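Local coordinates for protein 3-oxoadipate enol-lactonase (Burkholderia xenovorans, PDB 2XUA) that probably hydrolyses 3-oxoadipate enol-lactone, a ring-opening step of catechol breakdown, as an alpha/beta hydrolase with a helical cap, at residues 12-17 with 79-84; 102-107 with 196-201; 133-138 with 191-196; 139-144 with 148-153. All coordinates share one frame; numbering follows the deposited sequence.

Contact 1 (12-17 with 79-84); sequences TELHYR and TGDVLG
Leu14 and Asp81 supply the apolar part of this buried contact between a strand and a helix. The methyl CD1 of Leu14 lies 3.9 Å from CB of Asp81, and it also abuts the carbonyl of the same residue, with Leu14 CD1 again 3.9 Å from Asp81 O. The leucine reaches the helix because its CG stands beside the backbone N and anti to the carbonyl carbon (chi1 -51°). The two side chains cross at about a right angle; the methyl meets the base of the aspartate, and the carboxylate is bound by other neighbours. The strand involved, 12-19, is the second of the eight in the central sheet of the alpha/beta hydrolase fold and runs antiparallel to both of its neighbours. Helix 75-88 belongs to the crossover that joins parallel strands 54-58 and 94-99, and it packs against one face of that sheet. On its far side from Leu14, Val82 turns to helix 101-112, where it touches Thr105 and Leu109.

The polar part is looser. Thr12 OG1 approaches Asp81 OD1 to 3.8 Å, too far for a hydrogen bond, and the two side chains again cross nearly at right angles. Each has a partner elsewhere: Asp81 OD2 forms a salt bridge with Arg61 NE and OD1 accepts from Asn10 ND2, while Thr12 OG1 makes a weak hydrogen bond to Val9 O. With both oxygens engaged, the carboxylate is held in rotation and its buried charge is probably compensated by the arginine.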
loop_
_atom_site.group_PDB
_atom_site.type_symbol
_atom_site.label_atom_id
_atom_site.label_comp_id
_atom_site.label_asym_id
_atom_site.label_seq_id
_atom_site.Cartn_x
_atom_site.Cartn_y
_atom_site.Cartn_z
ATOM N N THR B 12 -21.140 4.464 8.300
ATOM C CA THR B 12 -19.922 4.931 7.572
ATOM C C THR B 12 -19.776 4.189 6.256
ATOM O O THR B 12 -20.594 3.353 5.930
ATOM C CB THR B 12 -18.561 4.503 8.204
ATOM O OG1 THR B 12 -18.710 3.663 9.360
ATOM C CG2 THR B 12 -17.609 5.633 8.364
ATOM N N GLU B 13 -18.647 4.425 5.584
ATOM C CA GLU B 13 -18.234 3.721 4.385
ATOM C C GLU B 13 -16.826 3.094 4.579
ATOM O O GLU B 13 -15.868 3.800 4.898
ATOM C CB GLU B 13 -18.204 4.709 3.222
ATOM C CG GLU B 13 -18.020 4.080 1.846
ATOM C CD GLU B 13 -18.166 5.107 0.703
ATOM O OE1 GLU B 13 -18.493 6.301 0.956
ATOM O OE2 GLU B 13 -17.946 4.735 -0.460
ATOM N N LEU B 14 -16.711 1.778 4.395
ATOM C CA LEU B 14 -15.430 1.092 4.543
ATOM C C LEU B 14 -14.909 0.510 3.241
ATOM O O LEU B 14 -15.622 -0.204 2.551
ATOM C CB LEU B 14 -15.526 -0.044 5.556
ATOM C CG LEU B 14 -16.132 0.266 6.948
ATOM C CD1 LEU B 14 -16.408 -1.019 7.685
ATOM C CD2 LEU B 14 -15.215 1.174 7.748
ATOM N N HIS B 15 -13.632 0.774 2.982
ATOM C CA HIS B 15 -12.894 0.130 1.910
ATOM C C HIS B 15 -12.566 -1.306 2.341
ATOM O O HIS B 15 -12.082 -1.550 3.455
ATOM C CB HIS B 15 -11.636 0.944 1.567
ATOM C CG HIS B 15 -10.687 0.249 0.626
ATOM N ND1 HIS B 15 -11.084 -0.314 -0.568
ATOM C CD2 HIS B 15 -9.353 0.024 0.717
ATOM C CE1 HIS B 15 -10.047 -0.877 -1.158
ATOM N NE2 HIS B 15 -8.980 -0.670 -0.422
ATOM N N TYR B 16 -12.827 -2.275 1.479
ATOM C CA TYR B 16 -12.476 -3.656 1.831
ATOM C C TYR B 16 -11.815 -4.418 0.672
ATOM O O TYR B 16 -11.860 -3.969 -0.496
ATOM C CB TYR B 16 -13.725 -4.441 2.344
ATOM C CG TYR B 16 -14.772 -4.684 1.279
ATOM C CD1 TYR B 16 -14.744 -5.841 0.478
ATOM C CD2 TYR B 16 -15.798 -3.749 1.071
ATOM C CE1 TYR B 16 -15.713 -6.037 -0.553
ATOM C CE2 TYR B 16 -16.758 -3.935 0.071
ATOM C CZ TYR B 16 -16.713 -5.077 -0.726
ATOM O OH TYR B 16 -17.658 -5.252 -1.732
ATOM N N ARG B 17 -11.291 -5.588 0.986
ATOM C CA ARG B 17 -10.602 -6.425 -0.028
ATOM C C ARG B 17 -10.809 -7.850 0.235
ATOM O O ARG B 17 -10.630 -8.274 1.367
ATOM C CB ARG B 17 -9.115 -6.103 -0.051
ATOM C CG ARG B 17 -8.334 -6.815 -1.135
ATOM C CD ARG B 17 -6.999 -6.065 -1.376
ATOM N NE ARG B 17 -7.170 -4.790 -2.107
ATOM C CZ ARG B 17 -6.182 -3.954 -2.405
ATOM N NH1 ARG B 17 -4.949 -4.198 -2.018
ATOM N NH2 ARG B 17 -6.438 -2.834 -3.007
ATOM N N THR B 79 -16.771 -2.669 16.430
ATOM C CA THR B 79 -17.287 -4.009 16.356
ATOM C C THR B 79 -18.412 -4.064 15.294
ATOM O O THR B 79 -18.469 -5.006 14.483
ATOM C CB THR B 79 -17.778 -4.468 17.727
ATOM O OG1 THR B 79 -16.688 -4.466 18.653
ATOM C CG2 THR B 79 -18.248 -5.931 17.702
ATOM N N GLY B 80 -19.277 -3.053 15.302
ATOM C CA GLY B 80 -20.421 -2.988 14.420
ATOM C C GLY B 80 -20.014 -2.780 12.966
ATOM O O GLY B 80 -20.715 -3.191 12.026
ATOM N N ASP B 81 -18.862 -2.140 12.790
ATOM C CA ASP B 81 -18.275 -2.022 11.488
ATOM C C ASP B 81 -17.989 -3.423 10.910
ATOM O O ASP B 81 -18.329 -3.660 9.759
ATOM C CB ASP B 81 -17.016 -1.169 11.555
ATOM C CG ASP B 81 -17.330 0.293 11.716
ATOM O OD1 ASP B 81 -18.539 0.694 11.704
ATOM O OD2 ASP B 81 -16.383 1.073 11.793
ATOM N N VAL B 82 -17.386 -4.313 11.694
ATOM C CA VAL B 82 -16.985 -5.685 11.226
ATOM C C VAL B 82 -18.261 -6.396 10.911
ATOM O O VAL B 82 -18.451 -6.889 9.803
ATOM C CB VAL B 82 -16.192 -6.499 12.286
ATOM C CG1 VAL B 82 -15.927 -7.980 11.788
ATOM C CG2 VAL B 82 -14.835 -5.834 12.588
ATOM N N LEU B 83 -19.189 -6.356 11.867
ATOM C CA LEU B 83 -20.492 -7.002 11.658
ATOM C C LEU B 83 -21.288 -6.545 10.443
ATOM O O LEU B 83 -21.764 -7.390 9.693
ATOM C CB LEU B 83 -21.330 -6.935 12.931
ATOM C CG LEU B 83 -20.675 -7.623 14.089
ATOM C CD1 LEU B 83 -21.539 -7.248 15.301
ATOM C CD2 LEU B 83 -20.581 -9.149 13.933
ATOM N N GLY B 84 -21.358 -5.252 10.204
ATOM C CA GLY B 84 -22.060 -4.700 9.062
ATOM C C GLY B 84 -21.397 -5.053 7.742
ATOM O O GLY B 84 -22.082 -5.380 6.736
#

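Contact 2 (102-107 with 196-201); sequences GGLTGV and ADLRPE
Leu104 CD1 and Leu198 CD2 are modelled only 3.2 Å apart, closer than two methyl groups normally come. The distance is doubtful in detail, since the second torsion of Leu198, at 13°, is nearly eclipsed and the placement of its CD2 branch may be imprecise. What is secure is the general fit: Leu198 lays its side chain against one flank of the helix, between Leu104 and Val107. Val107 CG1 packs at 3.8 Å on Leu198 CB, the two side chains sliding past each other in opposite directions. The other branch of Leu104 is used separately, with CD2 4.0 Å from Ala196 CB. CG of Leu104 is anti to the backbone N (chi1 -179°), and this extends the two methyl branches to Ala196 and Leu198.

Helix 101-112 is the one that follows the probable nucleophile elbow, a Gly-x-Ser-x-Gly turn ending at Gly102, as is usual in alpha/beta hydrolases. The opposing residues 196-201 form the return connection from the cap's last helix, 183-195, to core strand 209-214.

This connection is braced by an Asx turn. Asp197 OD1 accepts from Arg199 N at 3.1 Å, and the side chain of Arg199 folds back onto the same carboxylate. It forms a side-on salt bridge, NE to Asp197 OD1 at 3.1 Å and NH2 to Asp197 OD2 at 2.8 Å, the latter from above the carboxylate plane. The backbone N and NE reach OD1 from opposite faces of that plane. Further along, Glu201 OE2 forms a salt bridge with Arg112 of the same helix 101-112.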
loop_
_atom_site.group_PDB
_atom_site.type_symbol
_atom_site.label_atom_id
_atom_site.label_comp_id
_atom_site.label_asym_id
_atom_site.label_seq_id
_atom_site.Cartn_x
_atom_site.Cartn_y
_atom_site.Cartn_z
ATOM N N GLY B 102 -6.988 -4.126 16.413
ATOM C CA GLY B 102 -7.698 -5.230 15.735
ATOM C C GLY B 102 -7.920 -6.409 16.659
ATOM O O GLY B 102 -9.004 -7.026 16.663
ATOM N N GLY B 103 -6.902 -6.732 17.465
ATOM C CA GLY B 103 -7.037 -7.824 18.456
ATOM C C GLY B 103 -8.077 -7.439 19.486
ATOM O O GLY B 103 -8.901 -8.276 19.860
ATOM N N LEU B 104 -8.035 -6.171 19.930
ATOM C CA LEU B 104 -9.065 -5.598 20.870
ATOM C C LEU B 104 -10.521 -5.729 20.333
ATOM O O LEU B 104 -11.446 -6.230 21.039
ATOM C CB LEU B 104 -8.669 -4.137 21.195
ATOM C CG LEU B 104 -9.570 -3.352 22.170
ATOM C CD1 LEU B 104 -9.595 -3.957 23.554
ATOM C CD2 LEU B 104 -9.219 -1.853 22.193
ATOM N N THR B 105 -10.726 -5.331 19.069
ATOM C CA THR B 105 -11.995 -5.577 18.339
ATOM C C THR B 105 -12.382 -7.070 18.346
ATOM O O THR B 105 -13.588 -7.465 18.461
ATOM C CB THR B 105 -11.818 -5.081 16.895
ATOM O OG1 THR B 105 -11.500 -3.695 16.931
ATOM C CG2 THR B 105 -13.106 -5.246 16.057
ATOM N N GLY B 106 -11.372 -7.918 18.203
ATOM C CA GLY B 106 -11.582 -9.331 18.187
ATOM C C GLY B 106 -12.023 -9.842 19.557
ATOM O O GLY B 106 -12.866 -10.747 19.656
ATOM N N VAL B 107 -11.450 -9.270 20.624
ATOM C CA VAL B 107 -11.954 -9.605 21.971
ATOM C C VAL B 107 -13.417 -9.209 22.083
ATOM O O VAL B 107 -14.203 -10.023 22.532
ATOM C CB VAL B 107 -11.110 -8.934 23.117
ATOM C CG1 VAL B 107 -11.793 -9.096 24.479
ATOM C CG2 VAL B 107 -9.688 -9.475 23.089
ATOM N N ALA B 196 -11.957 1.620 25.871
ATOM C CA ALA B 196 -12.320 0.217 25.876
ATOM C C ALA B 196 -11.500 -0.531 26.881
ATOM O O ALA B 196 -10.279 -0.675 26.783
ATOM C CB ALA B 196 -12.136 -0.420 24.468
ATOM N N ASP B 197 -12.174 -1.056 27.871
ATOM C CA ASP B 197 -11.489 -1.927 28.789
ATOM C C ASP B 197 -12.313 -3.188 28.763
ATOM O O ASP B 197 -13.408 -3.269 29.374
ATOM C CB ASP B 197 -11.422 -1.283 30.169
ATOM C CG ASP B 197 -10.781 -2.184 31.185
ATOM O OD1 ASP B 197 -10.467 -3.348 30.858
ATOM O OD2 ASP B 197 -10.641 -1.719 32.325
ATOM N N LEU B 198 -11.797 -4.164 28.015
ATOM C CA LEU B 198 -12.498 -5.418 27.818
ATOM C C LEU B 198 -12.055 -6.495 28.783
ATOM O O LEU B 198 -12.413 -7.658 28.629
ATOM C CB LEU B 198 -12.420 -5.915 26.369
ATOM C CG LEU B 198 -13.310 -5.313 25.266
ATOM C CD1 LEU B 198 -14.034 -4.052 25.574
ATOM C CD2 LEU B 198 -12.554 -5.177 23.944
ATOM N N ARG B 199 -11.281 -6.107 29.791
ATOM C CA ARG B 199 -10.826 -7.054 30.759
ATOM C C ARG B 199 -11.979 -7.793 31.492
ATOM O O ARG B 199 -11.866 -8.969 31.713
ATOM C CB ARG B 199 -9.879 -6.385 31.774
ATOM C CG ARG B 199 -8.416 -6.305 31.296
ATOM C CD ARG B 199 -7.564 -5.593 32.351
ATOM N NE ARG B 199 -7.956 -4.200 32.389
ATOM C CZ ARG B 199 -7.598 -3.331 33.329
ATOM N NH1 ARG B 199 -6.836 -3.715 34.348
ATOM N NH2 ARG B 199 -8.014 -2.077 33.260
ATOM N N PRO B 200 -13.067 -7.110 31.889
ATOM C CA PRO B 200 -14.108 -7.946 32.580
ATOM C C PRO B 200 -14.811 -8.937 31.633
ATOM O O PRO B 200 -15.221 -10.015 32.067
ATOM C CB PRO B 200 -15.129 -6.900 33.075
ATOM C CG PRO B 200 -14.361 -5.612 33.173
ATOM C CD PRO B 200 -13.423 -5.683 31.918
ATOM N N GLU B 201 -14.875 -8.594 30.334
ATOM C CA GLU B 201 -15.548 -9.416 29.320
ATOM C C GLU B 201 -14.750 -10.617 28.789
ATOM O O GLU B 201 -15.320 -11.525 28.173
ATOM C CB GLU B 201 -15.941 -8.538 28.113
ATOM C CG GLU B 201 -17.100 -7.588 28.360
ATOM C CD GLU B 201 -17.510 -6.812 27.123
ATOM O OE1 GLU B 201 -17.942 -7.454 26.119
ATOM O OE2 GLU B 201 -17.414 -5.547 27.164
#

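Contact 3 (133-138 with 191-196); sequences EVWVPR and EAIDAA. With SHF (laevulinic acid), chain C.
Helix segments 133-138 and 191-195 run nearly antiparallel, their axes 161° apart in direction and 9.4 Å apart at closest approach, with Trp135 facing Asp194. The first is kinked at Pro137, whose nitrogen makes no bond to the preceding turn. Trp135 carries the contact. Its CB rests 3.6 Å from Asp194 CB, and the backbone N of Asp194 sits over one face of the indole. Asp194 CG is anti to its own backbone N (chi1 -169°), which lays the carboxylate alongside the tryptophan with the planes 43° apart; Trp135 CD1 and Asp194 OD1 are 3.5 Å apart. At the six-membered ring, Ile193 CG2 meets Trp135 CZ2 obliquely at 3.6 Å. Both helices belong to the helical cap inserted between core strands 117-123 and 209-214 of the alpha/beta hydrolase fold. Outside partners fix the polar groups: Trp135 NE1 donates to Ile129 O, and Asp194 OD1 forms a salt bridge with Arg128. Val136 CG2 lies 3.9 Å from Asp194 OD2.

Nearly one turn after Trp135, Arg138 reaches the bound laevulinic acid. The bend at its third torsion brings the edge of the guanidinium to Trp135 CZ3, which lies in the guanidinium plane. The weak hydrogen bond from Arg138 NH2 to carboxylate oxygen OH1 measures 3.4 Å; the ligand is also hydrogen-bonded to Tyr186 OH and Arg157 NE.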
loop_
_atom_site.group_PDB
_atom_site.type_symbol
_atom_site.label_atom_id
_atom_site.label_comp_id
_atom_site.label_asym_id
_atom_site.label_seq_id
_atom_site.Cartn_x
_atom_site.Cartn_y
_atom_site.Cartn_z
ATOM N N GLU B 133 -2.595 8.277 29.890
ATOM C CA GLU B 133 -1.324 9.031 29.800
ATOM C C GLU B 133 -0.666 8.848 28.422
ATOM O O GLU B 133 0.132 9.694 27.985
ATOM C CB GLU B 133 -0.339 8.638 30.933
ATOM C CG GLU B 133 -0.779 9.009 32.384
ATOM C CD GLU B 133 -2.087 8.338 32.865
ATOM O OE1 GLU B 133 -2.286 7.125 32.579
ATOM O OE2 GLU B 133 -2.929 9.030 33.541
ATOM N N VAL B 134 -1.039 7.782 27.715
ATOM C CA VAL B 134 -0.497 7.579 26.355
ATOM C C VAL B 134 -1.474 8.182 25.342
ATOM O O VAL B 134 -1.091 8.978 24.516
ATOM C CB VAL B 134 -0.194 6.074 26.034
ATOM C CG1 VAL B 134 0.293 5.927 24.565
ATOM C CG2 VAL B 134 0.892 5.539 26.922
ATOM N N TRP B 135 -2.743 7.851 25.468
ATOM C CA TRP B 135 -3.712 8.098 24.399
ATOM C C TRP B 135 -4.201 9.508 24.354
ATOM O O TRP B 135 -4.616 10.000 23.287
ATOM C CB TRP B 135 -4.921 7.187 24.581
ATOM C CG TRP B 135 -4.602 5.737 24.316
ATOM C CD1 TRP B 135 -4.724 4.707 25.183
ATOM C CD2 TRP B 135 -4.081 5.175 23.091
ATOM N NE1 TRP B 135 -4.335 3.533 24.589
ATOM C CE2 TRP B 135 -3.911 3.801 23.309
ATOM C CE3 TRP B 135 -3.755 5.710 21.822
ATOM C CZ2 TRP B 135 -3.448 2.946 22.323
ATOM C CZ3 TRP B 135 -3.308 4.845 20.823
ATOM C CH2 TRP B 135 -3.159 3.487 21.079
ATOM N N VAL B 136 -4.239 10.171 25.519
ATOM C CA VAL B 136 -4.797 11.532 25.534
ATOM C C VAL B 136 -3.850 12.522 24.811
ATOM O O VAL B 136 -4.282 13.231 23.881
ATOM C CB VAL B 136 -5.227 11.947 26.978
ATOM C CG1 VAL B 136 -5.581 13.436 27.058
ATOM C CG2 VAL B 136 -6.403 11.130 27.410
ATOM N N PRO B 137 -2.541 12.536 25.173
ATOM C CA PRO B 137 -1.543 13.355 24.461
ATOM C C PRO B 137 -1.361 12.934 23.007
ATOM O O PRO B 137 -1.079 13.745 22.142
ATOM C CB PRO B 137 -0.215 13.051 25.193
ATOM C CG PRO B 137 -0.604 12.466 26.494
ATOM C CD PRO B 137 -1.960 11.834 26.350
ATOM N N ARG B 138 -1.512 11.658 22.735
ATOM C CA ARG B 138 -1.399 11.172 21.375
ATOM C C ARG B 138 -2.408 11.818 20.446
ATOM O O ARG B 138 -2.049 12.278 19.342
ATOM C CB ARG B 138 -1.558 9.659 21.360
ATOM C CG ARG B 138 -1.140 9.064 20.007
ATOM C CD ARG B 138 -1.452 7.604 20.000
ATOM N NE ARG B 138 -0.508 6.654 20.608
ATOM C CZ ARG B 138 0.779 6.850 20.877
ATOM N NH1 ARG B 138 1.347 8.025 20.633
ATOM N NH2 ARG B 138 1.501 5.845 21.408
ATOM N N GLU B 191 -9.129 7.585 21.039
ATOM C CA GLU B 191 -10.220 7.708 21.993
ATOM C C GLU B 191 -10.943 6.388 22.182
ATOM O O GLU B 191 -11.087 5.904 23.328
ATOM C CB GLU B 191 -11.141 8.866 21.581
ATOM C CG GLU B 191 -10.449 10.189 21.867
ATOM C CD GLU B 191 -11.023 11.431 21.135
ATOM O OE1 GLU B 191 -11.638 11.330 20.051
ATOM O OE2 GLU B 191 -10.750 12.542 21.632
ATOM N N ALA B 192 -11.302 5.733 21.062
ATOM C CA ALA B 192 -11.908 4.411 21.194
ATOM C C ALA B 192 -11.137 3.389 21.998
ATOM O O ALA B 192 -11.741 2.626 22.784
ATOM C CB ALA B 192 -12.317 3.811 19.803
ATOM N N ILE B 193 -9.836 3.242 21.693
ATOM C CA ILE B 193 -9.016 2.247 22.354
ATOM C C ILE B 193 -8.893 2.626 23.868
ATOM O O ILE B 193 -8.986 1.767 24.746
ATOM C CB ILE B 193 -7.626 2.188 21.695
ATOM C CG1 ILE B 193 -7.739 1.731 20.200
ATOM C CG2 ILE B 193 -6.680 1.350 22.509
ATOM C CD1 ILE B 193 -6.602 2.364 19.344
ATOM N N ASP B 194 -8.680 3.910 24.142
ATOM C CA ASP B 194 -8.435 4.346 25.554
ATOM C C ASP B 194 -9.673 4.042 26.405
ATOM O O ASP B 194 -9.556 3.641 27.574
ATOM C CB ASP B 194 -8.090 5.868 25.597
ATOM C CG ASP B 194 -7.575 6.324 26.984
ATOM O OD1 ASP B 194 -6.968 5.513 27.705
ATOM O OD2 ASP B 194 -7.776 7.500 27.343
ATOM N N ALA B 195 -10.857 4.178 25.800
ATOM C CA ALA B 195 -12.127 3.959 26.528
ATOM C C ALA B 195 -12.510 2.498 26.701
ATOM O O ALA B 195 -13.289 2.158 27.582
ATOM C CB ALA B 195 -13.227 4.713 25.877
ATOM N N ALA B 196 -11.957 1.620 25.871
ATOM C CA ALA B 196 -12.320 0.217 25.876
ATOM C C ALA B 196 -11.500 -0.531 26.881
ATOM O O ALA B 196 -10.279 -0.675 26.783
ATOM C CB ALA B 196 -12.136 -0.420 24.468
HETATM C C4 SHF C . -0.406 3.181 16.808
HETATM C C5 SHF C . -0.682 1.815 16.166
HETATM C C3 SHF C . -0.080 3.273 18.307
HETATM C C2 SHF C . 0.497 2.028 19.027
HETATM C C1 SHF C . 1.326 2.416 20.324
HETATM O O4 SHF C . -0.403 4.207 16.102
HETATM O O1 SHF C . 2.556 2.474 20.136
HETATM O OH1 SHF C . 0.776 2.554 21.469
#

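Contact 4 (139-144 with 148-153); sequences AVKART and HALADA
Helix segments 139-144 and 148-153 pass each other at 9.2 Å between axes, with their directions 142° apart, and draw nearest at Ala142 and Leu150, whose CA atoms are 6.6 Å from each other. Leu150 does most of the reaching. Its CD1 methyl presses onto the backbone of the partner helix, 3.4 Å from Ala142 N, and lies 3.9 Å from Ala142 CB. Ala142, with its single methyl, lies beside this approach to the main chain. Both torsions of Leu150 lie away from the staggered values (chi1 -107°, chi2 92°), which suggests either strain in this fit or some uncertainty in the position of the branches.

Lys141 covers the outer side of the same leucine. With CG anti to the backbone N, its aliphatic chain runs past Leu150 in the opposite direction, and Lys141 CG is 3.7 Å from Leu150 CD1. Further out, Lys141 CE touches Ala149 CB at 4.0 Å, so a charged residue contributes mainly through its methylenes.

Near the end of the first helix, Thr144 turns its hydroxyl back to the previous turn. OG1 donates to Val140 O at 2.8 Å from above the carbonyl plane, and Thr144 N donates to that oxygen too, giving it two donors. Arg143, on another flank, forms a salt bridge with Glu184.

The two helices, joined by a very short turn, make a helical hairpin of the cap; the side chain of Leu150 is about 6 Å from the bound laevulinic acid and also packs on the pocket residue Tyr186.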
loop_
_atom_site.group_PDB
_atom_site.type_symbol
_atom_site.label_atom_id
_atom_site.label_comp_id
_atom_site.label_asym_id
_atom_site.label_seq_id
_atom_site.Cartn_x
_atom_site.Cartn_y
_atom_site.Cartn_z
ATOM N N ALA B 139 -3.664 11.853 20.904
ATOM C CA ALA B 139 -4.787 12.433 20.199
ATOM C C ALA B 139 -4.591 13.901 20.028
ATOM O O ALA B 139 -4.853 14.430 18.966
ATOM C CB ALA B 139 -6.113 12.161 20.968
ATOM N N VAL B 140 -4.087 14.562 21.061
ATOM C CA VAL B 140 -3.800 16.012 20.971
ATOM C C VAL B 140 -2.752 16.275 19.895
ATOM O O VAL B 140 -2.897 17.147 19.022
ATOM C CB VAL B 140 -3.299 16.616 22.360
ATOM C CG1 VAL B 140 -2.684 18.015 22.116
ATOM C CG2 VAL B 140 -4.416 16.670 23.375
ATOM N N LYS B 141 -1.683 15.498 19.946
ATOM C CA LYS B 141 -0.597 15.661 19.010
ATOM C C LYS B 141 -1.087 15.414 17.575
ATOM O O LYS B 141 -0.764 16.183 16.669
ATOM C CB LYS B 141 0.559 14.742 19.360
ATOM C CG LYS B 141 1.871 15.155 18.687
ATOM C CD LYS B 141 3.039 14.217 19.010
ATOM C CE LYS B 141 4.376 14.950 18.726
ATOM N NZ LYS B 141 4.954 15.537 19.984
ATOM N N ALA B 142 -1.885 14.369 17.381
ATOM C CA ALA B 142 -2.283 14.032 16.029
ATOM C C ALA B 142 -3.112 15.183 15.495
ATOM O O ALA B 142 -2.869 15.652 14.370
ATOM C CB ALA B 142 -3.051 12.747 16.019
ATOM N N ARG B 143 -4.095 15.620 16.326
ATOM C CA ARG B 143 -5.074 16.658 15.934
ATOM C C ARG B 143 -4.489 18.039 15.702
ATOM O O ARG B 143 -4.955 18.765 14.823
ATOM C CB ARG B 143 -6.270 16.746 16.935
ATOM C CG ARG B 143 -7.151 15.527 16.855
ATOM C CD ARG B 143 -8.620 15.703 17.313
ATOM N NE ARG B 143 -8.732 15.137 18.621
ATOM C CZ ARG B 143 -9.528 14.150 18.990
ATOM N NH1 ARG B 143 -10.402 13.548 18.181
ATOM N NH2 ARG B 143 -9.449 13.805 20.233
ATOM N N THR B 144 -3.418 18.384 16.426
ATOM C CA THR B 144 -2.907 19.771 16.431
ATOM C C THR B 144 -1.587 19.930 15.761
ATOM O O THR B 144 -1.146 21.061 15.500
ATOM C CB THR B 144 -2.798 20.352 17.867
ATOM O OG1 THR B 144 -1.798 19.659 18.611
ATOM C CG2 THR B 144 -4.135 20.185 18.588
ATOM N N HIS B 148 3.041 13.496 10.694
ATOM C CA HIS B 148 4.496 13.396 10.514
ATOM C C HIS B 148 5.226 13.413 11.832
ATOM O O HIS B 148 6.134 12.605 12.085
ATOM C CB HIS B 148 4.991 14.507 9.567
ATOM C CG HIS B 148 4.925 14.115 8.111
ATOM N ND1 HIS B 148 3.826 14.381 7.308
ATOM C CD2 HIS B 148 5.806 13.435 7.329
ATOM C CE1 HIS B 148 4.042 13.899 6.095
ATOM N NE2 HIS B 148 5.232 13.317 6.082
ATOM N N ALA B 149 4.779 14.311 12.705
ATOM C CA ALA B 149 5.286 14.410 14.081
ATOM C C ALA B 149 5.160 13.105 14.899
ATOM O O ALA B 149 6.109 12.647 15.611
ATOM C CB ALA B 149 4.560 15.615 14.800
ATOM N N LEU B 150 3.993 12.482 14.760
ATOM C CA LEU B 150 3.674 11.260 15.469
ATOM C C LEU B 150 4.470 10.078 14.956
ATOM O O LEU B 150 4.873 9.219 15.737
ATOM C CB LEU B 150 2.223 10.935 15.271
ATOM C CG LEU B 150 1.311 11.146 16.439
ATOM C CD1 LEU B 150 0.790 12.536 16.291
ATOM C CD2 LEU B 150 0.219 10.213 16.178
ATOM N N ALA B 151 4.696 10.054 13.640
ATOM C CA ALA B 151 5.382 8.956 12.982
ATOM C C ALA B 151 6.737 8.726 13.626
ATOM O O ALA B 151 7.136 7.577 13.791
ATOM C CB ALA B 151 5.549 9.249 11.461
ATOM N N ASP B 152 7.443 9.791 14.010
ATOM C CA ASP B 152 8.827 9.604 14.514
ATOM C C ASP B 152 8.804 8.974 15.907
ATOM O O ASP B 152 9.743 8.272 16.303
ATOM C CB ASP B 152 9.642 10.899 14.564
ATOM C CG ASP B 152 9.858 11.536 13.181
ATOM O OD1 ASP B 152 10.237 10.831 12.182
ATOM O OD2 ASP B 152 9.656 12.784 13.125
ATOM N N ALA B 153 7.729 9.214 16.646
ATOM C CA ALA B 153 7.576 8.657 17.972
ATOM C C ALA B 153 6.984 7.270 17.913
ATOM O O ALA B 153 7.370 6.407 18.692
ATOM C CB ALA B 153 6.682 9.551 18.836
#

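Overall arrangement
The four contacts trace a path from the core sheet to the cap. Contact 1 ties the sheet's antiparallel edge region to helix 75-88, and that helix meets contact 2 where Val82 CG2 lies 3.9 Å from Thr105 CG2. Contact 2 shares Ala196 with contact 3, and Leu104 CD2 is 4.1 Å from Ile193 CG2, so the helix after the probable nucleophile elbow adjoins the cap directly. Contacts 3 and 4 both use helix 132-145, their centres about 13 Å apart. Laevulinic acid lies beside this cap pair: contact 3 supplies Arg138 to its pocket, whereas the side chain of Leu104 in contact 2 is about 11 Å from it.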